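Local coordinates for tetrapyrrole methylase family protein (Chlorobaculum tepidum, PDB 3HH1) that probably methylates the ribose 2'-hydroxyl of a 16S rRNA cytidine with S-adenosylmethionine, and is represented by one domain of the longer enzyme, at residues D19-F23 against R24-T28. Sequence-based numbering, arbitrary orientation.
Sequences DDMTF and RAVNT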
loop_
_atom_site.group_PDB
_atom_site.type_symbol
_atom_site.label_atom_id
_atom_site.label_comp_id
_atom_site.label_asym_id
_atom_site.label_seq_id
_atom_site.Cartn_x
_atom_site.Cartn_y
_atom_site.Cartn_z
ATOM N N ASP A 19 8.997 -17.532 -9.661
ATOM C CA ASP A 19 8.450 -18.068 -10.930
ATOM C C ASP A 19 6.923 -18.232 -10.886
ATOM O O ASP A 19 6.284 -18.405 -11.947
ATOM C CB ASP A 19 9.139 -19.377 -11.312
ATOM C CG ASP A 19 10.509 -19.165 -11.960
ATOM O OD1 ASP A 19 10.889 -18.009 -12.340
ATOM O OD2 ASP A 19 11.196 -20.173 -12.130
ATOM N N ASP A 20 6.323 -18.137 -9.689
ATOM C CA ASP A 20 4.848 -18.110 -9.593
ATOM C C ASP A 20 4.185 -16.749 -9.865
ATOM O O ASP A 20 2.955 -16.649 -9.911
ATOM C CB ASP A 20 4.378 -18.674 -8.250
ATOM C CG ASP A 20 4.529 -20.195 -8.187
ATOM O OD1 ASP A 20 4.567 -20.843 -9.260
ATOM O OD2 ASP A 20 4.627 -20.739 -7.068
HETATM N N MSE A 21 4.990 -15.712 -10.058
HETATM C CA MSE A 21 4.463 -14.426 -10.505
HETATM C C MSE A 21 3.794 -14.592 -11.846
HETATM O O MSE A 21 4.231 -15.422 -12.657
HETATM C CB MSE A 21 5.571 -13.410 -10.642
HETATM C CG MSE A 21 6.122 -13.008 -9.299
HETATM SE SE MSE A 21 7.502 -11.600 -9.515
HETATM C CE MSE A 21 6.564 -10.310 -10.600
ATOM N N THR A 22 2.754 -13.800 -12.092
ATOM C CA THR A 22 2.092 -13.887 -13.394
ATOM C C THR A 22 2.938 -13.346 -14.530
ATOM O O THR A 22 3.763 -12.410 -14.382
ATOM C CB THR A 22 0.725 -13.178 -13.421
ATOM O OG1 THR A 22 0.944 -11.769 -13.298
ATOM C CG2 THR A 22 -0.217 -13.683 -12.319
ATOM N N PHE A 23 2.697 -13.908 -15.710
ATOM C CA PHE A 23 3.323 -13.397 -16.909
ATOM C C PHE A 23 3.121 -11.895 -17.058
ATOM O O PHE A 23 4.043 -11.142 -17.370
ATOM C CB PHE A 23 2.799 -14.133 -18.145
ATOM C CG PHE A 23 3.451 -13.684 -19.422
ATOM C CD1 PHE A 23 4.614 -14.249 -19.834
ATOM C CD2 PHE A 23 2.895 -12.655 -20.181
ATOM C CE1 PHE A 23 5.243 -13.833 -21.003
ATOM C CE2 PHE A 23 3.542 -12.201 -21.350
ATOM C CZ PHE A 23 4.701 -12.807 -21.747
ATOM N N ARG A 24 1.905 -11.455 -16.813
ATOM C CA ARG A 24 1.571 -10.032 -16.886
ATOM C C ARG A 24 2.474 -9.206 -16.014
ATOM O O ARG A 24 2.948 -8.162 -16.443
ATOM C CB ARG A 24 0.109 -9.784 -16.494
ATOM C CG ARG A 24 -0.353 -8.360 -16.820
ATOM C CD ARG A 24 -1.575 -8.014 -16.053
ATOM N NE ARG A 24 -2.632 -9.026 -16.156
ATOM C CZ ARG A 24 -3.700 -8.958 -16.951
ATOM N NH1 ARG A 24 -4.582 -9.953 -16.937
ATOM N NH2 ARG A 24 -3.891 -7.923 -17.773
ATOM N N ALA A 25 2.710 -9.654 -14.793
ATOM C CA ALA A 25 3.561 -8.932 -13.868
ATOM C C ALA A 25 5.016 -8.897 -14.307
ATOM O O ALA A 25 5.659 -7.841 -14.281
ATOM C CB ALA A 25 3.441 -9.528 -12.437
ATOM N N VAL A 26 5.543 -10.028 -14.761
ATOM C CA VAL A 26 6.947 -10.073 -15.209
ATOM C C VAL A 26 7.110 -9.229 -16.485
ATOM O O VAL A 26 8.089 -8.507 -16.642
ATOM C CB VAL A 26 7.414 -11.553 -15.409
ATOM C CG1 VAL A 26 8.840 -11.630 -15.936
ATOM C CG2 VAL A 26 7.296 -12.359 -14.081
ATOM N N ASN A 27 6.141 -9.295 -17.366
ATOM C CA ASN A 27 6.219 -8.576 -18.643
ATOM C C ASN A 27 6.171 -7.076 -18.375
ATOM O O ASN A 27 6.837 -6.302 -19.057
ATOM C CB ASN A 27 5.098 -8.990 -19.540
ATOM C CG ASN A 27 5.343 -8.663 -20.986
ATOM O OD1 ASN A 27 4.603 -7.911 -21.578
ATOM N ND2 ASN A 27 6.374 -9.237 -21.552
ATOM N N THR A 28 5.375 -6.694 -17.386
ATOM C CA THR A 28 5.291 -5.300 -16.966
ATOM C C THR A 28 6.632 -4.780 -16.523
ATOM O O THR A 28 7.056 -3.702 -16.987
ATOM C CB THR A 28 4.232 -5.070 -15.888
ATOM O OG1 THR A 28 2.954 -5.468 -16.428
ATOM C CG2 THR A 28 4.205 -3.546 -15.463
#
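Thr22 caps the helix that starts at Phe23: its OG1 accepts from Ala25 N at 3.1 Å, the classic N-cap bond to an N-H of the first helical turn. Threonine suits the place because its short hydroxyl arm can turn back over that turn; with OG1 lying between backbone N and carbonyl carbon (chi1 68°), it faces the N-H. The main chain of Thr22 adds a second hold, its O taking Val26 N at 3.0 Å, and Phe23 O follows with Asn27 N at 2.8 Å.

Packing is tight on the inner side. Selenomethionine Met21, long and flexible, bends at chi3 and sets its CE 3.7 Å from Ala25 CB, while its CB lies 4.0 Å from Val26 CG2. Alanine is small enough to sit buried against Val11 of strand 8-13, an inner strand of the parallel sheet, and Phe50 touches both Met21 and Val26.

The outer side, by contrast, is exposed at Phe23. Its flat ring, CG anti to the backbone N (chi1 -178°), can lie alongside the planar Asn27 amide one turn on, the planes 17° apart and CZ 3.9 Å from ND2.

One residue further along, where Thr28 packs on Tyr9 of strand 8-13, Arg24 O receives both Thr28 N and Thr28 OG1, from opposite faces of its carbonyl plane, the hydroxyl at 2.7 Å.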